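PDB 3IFT: glycine cleavage system H protein from Mycobacterium tuberculosis, which probably carries the methylamine group of glycine from the P protein to the T protein of the glycine cleavage system on a covalently bound lipoyl cofactor. Local coordinates for residues D47-Q52 and E68-K73; V86-S91 and L110-V115. All blocks are in the same frame, centred on the assembly; numbering follows the deposited sequence.

Both contacts pair antiparallel strands, but in different sheets of the lipoyl-binding fold, with centres about 18 Å apart. Interaction 1 is the more peripheral, about 14 Å from the centre of the chain: one face of its strand pair carries V51 and V69, the other E68, E70, Q52 and an exposed F50, and it ends at K73, the predicted lipoyl attachment site. Interaction 2, about 10 Å from that centre, is buried and away from that site; valine, leucine and isoleucine line one face, while E88 and D112 make the other polar, with S87 and a water beside them. Side chains join the two sheets directly, with V51 CG1 packing 4.2 Å from L110 CD2.

Interaction 1: D47-Q52 and E68-K73; sequences DVVFVQ and EVESTK
V48 and V69 make the buried side of this contact. CG2 of V69 sits 3.7 Å from V48 CG1, the two side chains crossing at about a right angle, and V51 CG2 lies 4.1 Å from V69 CG2, these last two residues sharing one face. V69 sends CG2 there by placing it anti to its backbone N, with CG1 at chi1 60°. V100 of helix 99-102 and P97 in the loop before it cover V48.

The backbones run antiparallel, at 159°, and are interrupted by a classic beta bulge: V49 and F50 both face E70, whose carbonyl O accepts from V49 N at 2.8 Å and from F50 N at 3.1 Å. The V49 donor lies in the carbonyl plane, whereas that of F50 is tilted from it. Segment 68-73 ends in the turn that carries K73, the predicted lipoyl-lysine, here without its cofactor; K73 NZ bonds to A44 O, and S71 OG reaches L45 O.

The opposite face is more exposed, notably at F50 and Q52, though Q52 CB still packs 3.6 Å from E68 CG. E68 OE2 approaches the edge of the F50 ring, 4.1 Å from CD2, with ring and carboxylate planes 77° apart. E70 OE1 meets the same CD2 obliquely, at 4.0 Å. Separately, at the exposed end beside the bulge, V49 CG1 touches T72 CG2 at 3.6 Å.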
ATOM      1  N   ASP A  47      13.733  -6.075   7.043  1.00 11.73           N
ATOM      2  CA  ASP A  47      12.772  -6.445   8.065  1.00 12.66           C
ATOM      3  C   ASP A  47      12.109  -5.229   8.709  1.00 12.03           C
ATOM      4  O   ASP A  47      12.751  -4.375   9.317  1.00 10.93           O
ATOM      5  CB  ASP A  47      13.433  -7.296   9.149  1.00 13.49           C
ATOM      6  CG  ASP A  47      13.834  -8.660   8.653  1.00 15.82           C
ATOM      7  OD1 ASP A  47      13.301  -9.144   7.634  1.00 17.80           O
ATOM      8  OD2 ASP A  47      14.688  -9.253   9.315  1.00 21.58           O
ATOM      9  N   VAL A  48      10.793  -5.182   8.594  1.00 11.65           N
ATOM     10  CA  VAL A  48      10.064  -4.076   9.104  1.00 12.16           C
ATOM     11  C   VAL A  48       9.984  -4.217  10.600  1.00 13.62           C
ATOM     12  O   VAL A  48       9.514  -5.208  11.130  1.00 13.63           O
ATOM     13  CB  VAL A  48       8.684  -3.982   8.503  1.00 12.24           C
ATOM     14  CG1 VAL A  48       7.936  -2.837   9.118  1.00 11.37           C
ATOM     15  CG2 VAL A  48       8.816  -3.840   6.976  1.00  8.57           C
ATOM     16  N   VAL A  49      10.487  -3.196  11.245  1.00 15.40           N
ATOM     17  CA  VAL A  49      10.480  -3.090  12.673  1.00 17.91           C
ATOM     18  C   VAL A  49       9.399  -2.118  13.110  1.00 19.23           C
ATOM     19  O   VAL A  49       8.993  -2.136  14.267  1.00 20.03           O
ATOM     20  CB  VAL A  49      11.849  -2.603  13.164  1.00 18.05           C
ATOM     21  CG1 VAL A  49      12.916  -3.602  12.725  1.00 17.00           C
ATOM     22  CG2 VAL A  49      12.145  -1.253  12.603  1.00 18.88           C
ATOM     23  N   PHE A  50       8.941  -1.264  12.192  1.00 20.13           N
ATOM     24  CA  PHE A  50       7.951  -0.255  12.542  1.00 20.45           C
ATOM     25  C   PHE A  50       7.173   0.231  11.312  1.00 19.97           C
ATOM     26  O   PHE A  50       7.699   0.321  10.215  1.00 19.71           O
ATOM     27  CB  PHE A  50       8.604   0.901  13.290  1.00 21.20           C
ATOM     28  CG  PHE A  50       7.612   1.843  13.900  1.00 24.60           C
ATOM     29  CD1 PHE A  50       6.752   1.399  14.926  1.00 29.02           C
ATOM     30  CD2 PHE A  50       7.524   3.167  13.471  1.00 26.19           C
ATOM     31  CE1 PHE A  50       5.795   2.286  15.506  1.00 29.23           C
ATOM     32  CE2 PHE A  50       6.578   4.048  14.032  1.00 27.73           C
ATOM     33  CZ  PHE A  50       5.712   3.605  15.047  1.00 28.35           C
ATOM     34  N   VAL A  51       5.892   0.470  11.531  1.00 19.83           N
ATOM     35  CA  VAL A  51       4.960   0.946  10.548  1.00 19.97           C
ATOM     36  C   VAL A  51       4.148   2.058  11.183  1.00 20.07           C
ATOM     37  O   VAL A  51       3.442   1.812  12.139  1.00 19.65           O
ATOM     38  CB  VAL A  51       4.011  -0.167  10.142  1.00 19.38           C
ATOM     39  CG1 VAL A  51       2.954   0.364   9.210  1.00 20.70           C
ATOM     40  CG2 VAL A  51       4.801  -1.298   9.456  1.00 20.09           C
ATOM     41  N   GLN A  52       4.284   3.278  10.679  1.00 21.03           N
ATOM     42  CA  GLN A  52       3.461   4.371  11.128  1.00 22.60           C
ATOM     43  C   GLN A  52       2.370   4.507  10.108  1.00 22.98           C
ATOM     44  O   GLN A  52       2.639   4.815   8.948  1.00 23.44           O
ATOM     45  CB  GLN A  52       4.225   5.690  11.270  1.00 22.79           C
ATOM     46  CG  GLN A  52       3.413   6.745  12.028  1.00 26.33           C
ATOM     47  CD  GLN A  52       2.959   6.257  13.416  1.00 29.82           C
ATOM     48  OE1 GLN A  52       1.825   5.771  13.602  1.00 30.92           O
ATOM     49  NE2 GLN A  52       3.861   6.357  14.387  1.00 32.57           N
ATOM     50  N   GLU A  68       4.772   5.699   7.245  1.00 17.84           N
ATOM     51  CA  GLU A  68       6.096   5.308   6.922  1.00 17.74           C
ATOM     52  C   GLU A  68       6.221   3.889   7.360  1.00 16.53           C
ATOM     53  O   GLU A  68       5.527   3.421   8.265  1.00 17.22           O
ATOM     54  CB  GLU A  68       7.134   6.204   7.623  1.00 18.31           C
ATOM     55  CG  GLU A  68       7.111   6.126   9.135  1.00 23.31           C
ATOM     56  CD  GLU A  68       8.391   6.636   9.781  1.00 29.15           C
ATOM     57  OE1 GLU A  68       8.940   7.672   9.307  1.00 30.50           O
ATOM     58  OE2 GLU A  68       8.841   5.992  10.773  1.00 34.79           O
ATOM     59  N   VAL A  69       7.100   3.195   6.675  1.00 14.83           N
ATOM     60  CA  VAL A  69       7.452   1.855   7.015  1.00 14.53           C
ATOM     61  C   VAL A  69       8.966   1.904   7.234  1.00 14.07           C
ATOM     62  O   VAL A  69       9.697   2.568   6.499  1.00 13.70           O
ATOM     63  CB  VAL A  69       7.072   0.879   5.909  1.00 14.54           C
ATOM     64  CG1 VAL A  69       7.800   1.266   4.604  1.00 13.85           C
ATOM     65  CG2 VAL A  69       7.400  -0.502   6.356  1.00 15.70           C
ATOM     66  N   GLU A  70       9.414   1.211   8.257  1.00 13.12           N
ATOM     67  CA  GLU A  70      10.757   1.379   8.753  1.00 13.48           C
ATOM     68  C   GLU A  70      11.347   0.006   9.048  1.00 12.00           C
ATOM     69  O   GLU A  70      10.732  -0.803   9.739  1.00 11.56           O
ATOM     70  CB  GLU A  70      10.717   2.292   9.992  1.00 13.28           C
ATOM     71  CG  GLU A  70      11.893   2.251  10.919  1.00 18.70           C
ATOM     72  CD  GLU A  70      11.868   3.401  11.950  1.00 23.42           C
ATOM     73  OE1 GLU A  70      10.998   4.293  11.848  1.00 25.98           O
ATOM     74  OE2 GLU A  70      12.733   3.399  12.860  1.00 28.86           O
ATOM     75  N   SER A  71      12.530  -0.238   8.491  1.00 12.01           N
ATOM     76  CA  SER A  71      13.370  -1.350   8.887  1.00 12.63           C
ATOM     77  C   SER A  71      14.426  -0.763   9.813  1.00 14.38           C
ATOM     78  O   SER A  71      14.488   0.458   9.987  1.00 12.78           O
ATOM     79  CB  SER A  71      14.043  -1.975   7.676  1.00 13.50           C
ATOM     80  OG  SER A  71      15.005  -1.087   7.056  1.00  9.90           O
ATOM     81  N   THR A  72      15.323  -1.595  10.336  1.00 15.40           N
ATOM     82  CA  THR A  72      16.432  -1.018  11.115  1.00 17.16           C
ATOM     83  C   THR A  72      17.342  -0.178  10.216  1.00 17.00           C
ATOM     84  O   THR A  72      17.910   0.805  10.650  1.00 17.39           O
ATOM     85  CB  THR A  72      17.259  -2.069  11.844  1.00 16.98           C
ATOM     86  OG1 THR A  72      17.821  -2.975  10.891  1.00 20.67           O
ATOM     87  CG2 THR A  72      16.395  -2.812  12.841  1.00 19.12           C
ATOM     88  N   LYS A  73      17.435  -0.527   8.939  1.00 17.62           N
ATOM     89  CA  LYS A  73      18.314   0.220   8.041  1.00 17.57           C
ATOM     90  C   LYS A  73      17.640   1.357   7.285  1.00 17.95           C
ATOM     91  O   LYS A  73      18.287   2.363   6.971  1.00 18.47           O
ATOM     92  CB  LYS A  73      18.992  -0.734   7.068  1.00 18.27           C
ATOM     93  CG  LYS A  73      18.065  -1.530   6.126  1.00 20.02           C
ATOM     94  CD  LYS A  73      18.869  -2.541   5.241  1.00 20.34           C
ATOM     95  CE  LYS A  73      18.039  -3.137   4.146  1.00 18.44           C
ATOM     96  NZ  LYS A  73      17.600  -2.099   3.154  1.00 21.73           N
TER

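Interaction 2: V86-S91 and L110-V115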
ATOM      1  N   VAL A  86      -9.037   6.712   5.416  1.00  9.94           N
ATOM      2  CA  VAL A  86      -8.532   5.470   5.977  1.00  9.86           C
ATOM      3  C   VAL A  86      -9.649   4.791   6.753  1.00  9.89           C
ATOM      4  O   VAL A  86     -10.228   5.378   7.661  1.00 10.32           O
ATOM      5  CB  VAL A  86      -7.321   5.748   6.850  1.00  9.52           C
ATOM      6  CG1 VAL A  86      -6.883   4.473   7.608  1.00  9.53           C
ATOM      7  CG2 VAL A  86      -6.200   6.307   5.972  1.00  9.37           C
ATOM      8  N   SER A  87      -9.996   3.585   6.351  1.00 10.46           N
ATOM      9  CA  SER A  87     -11.119   2.880   6.952  1.00 10.78           C
ATOM     10  C   SER A  87     -10.697   1.684   7.813  1.00 10.84           C
ATOM     11  O   SER A  87     -11.474   1.186   8.628  1.00  8.61           O
ATOM     12  CB  SER A  87     -12.035   2.421   5.850  1.00 11.92           C
ATOM     13  OG  SER A  87     -11.286   1.725   4.879  1.00 12.62           O
ATOM     14  N   GLU A  88      -9.471   1.222   7.603  1.00 11.34           N
ATOM     15  CA  GLU A  88      -8.887   0.147   8.396  1.00 12.60           C
ATOM     16  C   GLU A  88      -7.397   0.328   8.391  1.00 11.91           C
ATOM     17  O   GLU A  88      -6.825   0.934   7.500  1.00 11.46           O
ATOM     18  CB  GLU A  88      -9.183  -1.227   7.831  1.00 12.95           C
ATOM     19  CG  GLU A  88     -10.325  -1.924   8.385  1.00 17.37           C
ATOM     20  CD  GLU A  88     -10.448  -1.776   9.896  1.00 17.47           C
ATOM     21  OE1 GLU A  88      -9.434  -1.844  10.630  1.00 15.39           O
ATOM     22  OE2 GLU A  88     -11.598  -1.597  10.313  1.00 23.35           O
ATOM     23  N   VAL A  89      -6.774  -0.161   9.445  1.00 12.71           N
ATOM     24  CA  VAL A  89      -5.338  -0.210   9.509  1.00 12.14           C
ATOM     25  C   VAL A  89      -5.043  -1.589  10.054  1.00 12.71           C
ATOM     26  O   VAL A  89      -5.865  -2.182  10.795  1.00 11.89           O
ATOM     27  CB  VAL A  89      -4.718   0.912  10.358  1.00 12.43           C
ATOM     28  CG1 VAL A  89      -4.941   2.294   9.693  1.00 12.11           C
ATOM     29  CG2 VAL A  89      -5.270   0.899  11.788  1.00 14.72           C
ATOM     30  N   ASN A  90      -3.904  -2.138   9.664  1.00 11.38           N
ATOM     31  CA  ASN A  90      -3.642  -3.525  10.008  1.00 11.83           C
ATOM     32  C   ASN A  90      -3.023  -3.594  11.375  1.00 12.38           C
ATOM     33  O   ASN A  90      -1.805  -3.381  11.518  1.00 12.34           O
ATOM     34  CB  ASN A  90      -2.738  -4.169   8.985  1.00 11.97           C
ATOM     35  CG  ASN A  90      -2.468  -5.623   9.292  1.00 11.40           C
ATOM     36  OD1 ASN A  90      -3.003  -6.186  10.266  1.00 10.88           O
ATOM     37  ND2 ASN A  90      -1.648  -6.244   8.465  1.00 11.43           N
ATOM     38  N   SER A  91      -3.847  -3.890  12.380  1.00 12.35           N
ATOM     39  CA  SER A  91      -3.366  -3.853  13.767  1.00 13.74           C
ATOM     40  C   SER A  91      -2.286  -4.882  14.070  1.00 13.31           C
ATOM     41  O   SER A  91      -1.521  -4.730  15.024  1.00 12.52           O
ATOM     42  CB  SER A  91      -4.517  -3.978  14.794  1.00 13.56           C
ATOM     43  OG  SER A  91      -5.100  -5.263  14.815  1.00 15.98           O
ATOM     44  N   LEU A 110      -1.401  -2.929   4.925  1.00 10.17           N
ATOM     45  CA  LEU A 110      -1.220  -1.816   5.848  1.00 10.58           C
ATOM     46  C   LEU A 110      -2.528  -1.186   6.268  1.00 10.80           C
ATOM     47  O   LEU A 110      -2.757  -0.982   7.448  1.00 10.81           O
ATOM     48  CB  LEU A 110      -0.340  -0.747   5.210  1.00 10.23           C
ATOM     49  CG  LEU A 110       0.985  -1.349   4.763  1.00 10.75           C
ATOM     50  CD1 LEU A 110       1.734  -0.295   4.068  1.00  7.59           C
ATOM     51  CD2 LEU A 110       1.803  -1.939   5.942  1.00 12.46           C
ATOM     52  N   LEU A 111      -3.351  -0.843   5.290  1.00 11.39           N
ATOM     53  CA  LEU A 111      -4.552  -0.068   5.548  1.00 11.58           C
ATOM     54  C   LEU A 111      -5.500  -0.134   4.385  1.00 12.16           C
ATOM     55  O   LEU A 111      -5.145  -0.580   3.286  1.00 11.29           O
ATOM     56  CB  LEU A 111      -4.210   1.398   5.840  1.00 11.79           C
ATOM     57  CG  LEU A 111      -3.548   2.292   4.799  1.00 13.45           C
ATOM     58  CD1 LEU A 111      -4.447   2.563   3.612  1.00 12.81           C
ATOM     59  CD2 LEU A 111      -3.186   3.647   5.462  1.00 15.95           C
ATOM     60  N   ASP A 112      -6.715   0.325   4.645  1.00 11.95           N
ATOM     61  CA  ASP A 112      -7.731   0.402   3.647  1.00 12.86           C
ATOM     62  C   ASP A 112      -8.076   1.846   3.486  1.00 12.85           C
ATOM     63  O   ASP A 112      -8.087   2.607   4.450  1.00 12.76           O
ATOM     64  CB  ASP A 112      -9.005  -0.307   4.077  1.00 12.73           C
ATOM     65  CG  ASP A 112      -8.866  -1.768   4.122  1.00 14.74           C
ATOM     66  OD1 ASP A 112      -7.849  -2.330   3.632  1.00 12.18           O
ATOM     67  OD2 ASP A 112      -9.789  -2.373   4.683  1.00 17.73           O
ATOM     68  N   ILE A 113      -8.398   2.218   2.268  1.00 13.40           N
ATOM     69  CA  ILE A 113      -8.877   3.561   2.023  1.00 13.57           C
ATOM     70  C   ILE A 113     -10.264   3.328   1.480  1.00 14.35           C
ATOM     71  O   ILE A 113     -10.488   2.448   0.662  1.00 13.82           O
ATOM     72  CB  ILE A 113      -7.978   4.369   1.062  1.00 13.53           C
ATOM     73  CG1 ILE A 113      -6.560   4.477   1.659  1.00 13.07           C
ATOM     74  CG2 ILE A 113      -8.589   5.744   0.800  1.00 10.80           C
ATOM     75  CD1 ILE A 113      -5.501   5.002   0.719  1.00  9.56           C
ATOM     76  N   GLN A 114     -11.216   4.051   2.040  1.00 16.11           N
ATOM     77  CA  GLN A 114     -12.582   3.955   1.590  1.00 18.10           C
ATOM     78  C   GLN A 114     -12.850   5.264   0.864  1.00 19.36           C
ATOM     79  O   GLN A 114     -12.423   6.319   1.310  1.00 18.24           O
ATOM     80  CB  GLN A 114     -13.508   3.779   2.788  1.00 17.79           C
ATOM     81  CG  GLN A 114     -14.906   3.413   2.446  1.00 21.28           C
ATOM     82  CD  GLN A 114     -15.758   3.127   3.674  1.00 24.62           C
ATOM     83  OE1 GLN A 114     -15.306   3.259   4.802  1.00 27.80           O
ATOM     84  NE2 GLN A 114     -17.014   2.754   3.448  1.00 30.21           N
ATOM     85  N   VAL A 115     -13.508   5.168  -0.272  1.00 22.87           N
ATOM     86  CA  VAL A 115     -13.856   6.331  -1.050  1.00 26.25           C
ATOM     87  C   VAL A 115     -15.355   6.455  -1.007  1.00 28.98           C
ATOM     88  O   VAL A 115     -16.110   5.470  -1.095  1.00 30.68           O
ATOM     89  CB  VAL A 115     -13.383   6.246  -2.515  1.00 26.52           C
ATOM     90  CG1 VAL A 115     -12.022   5.531  -2.600  1.00 26.76           C
ATOM     91  CG2 VAL A 115     -14.414   5.529  -3.370  1.00 27.97           C
TER
HETATM   92  O   HOH W   1     -12.158  -0.796   5.128  1.00 21.71           O
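The side chains of E88 and D112 run side by side, their carboxylate planes 86° apart. D112 OD2 lies 3.4 Å from E88 CB, touching the stem of that side chain, while E88 OE2 and D112 OD2 stay 6.0 Å apart. The E88 chain, bent at chi2 (-41°), carries its carboxylate away from the other strand. On the D112 carboxylate, OD1 forms a salt bridge with R34 NE, which probably favours the charged aspartate. OD2, besides meeting E88 CB, accepts from a water that also hydrogen-bonds to S87 OG at 2.7 Å, bridging the two strands. The amide of Q114 comes beside S87, OE1 being 3.5 Å from S87 CB, and its NE2 bonds to D31.

These strands are inner neighbours in the antiparallel sheet of the lipoyl-binding fold. S87 N to D112 O and D112 N to E88 O both measure 2.9 Å, and each donor sits more than 40° above its carbonyl plane. A classic bulge at L110 and L111, both facing V35, joins the pair to strand 32-37.

On the apolar face, V86 CG2 meets L111 CD2 at 4.1 Å, with F66 covering L111 and I113. At the end of the strand, N90 OD1 caps D92 N and ND2 reaches W109 O and A107 O.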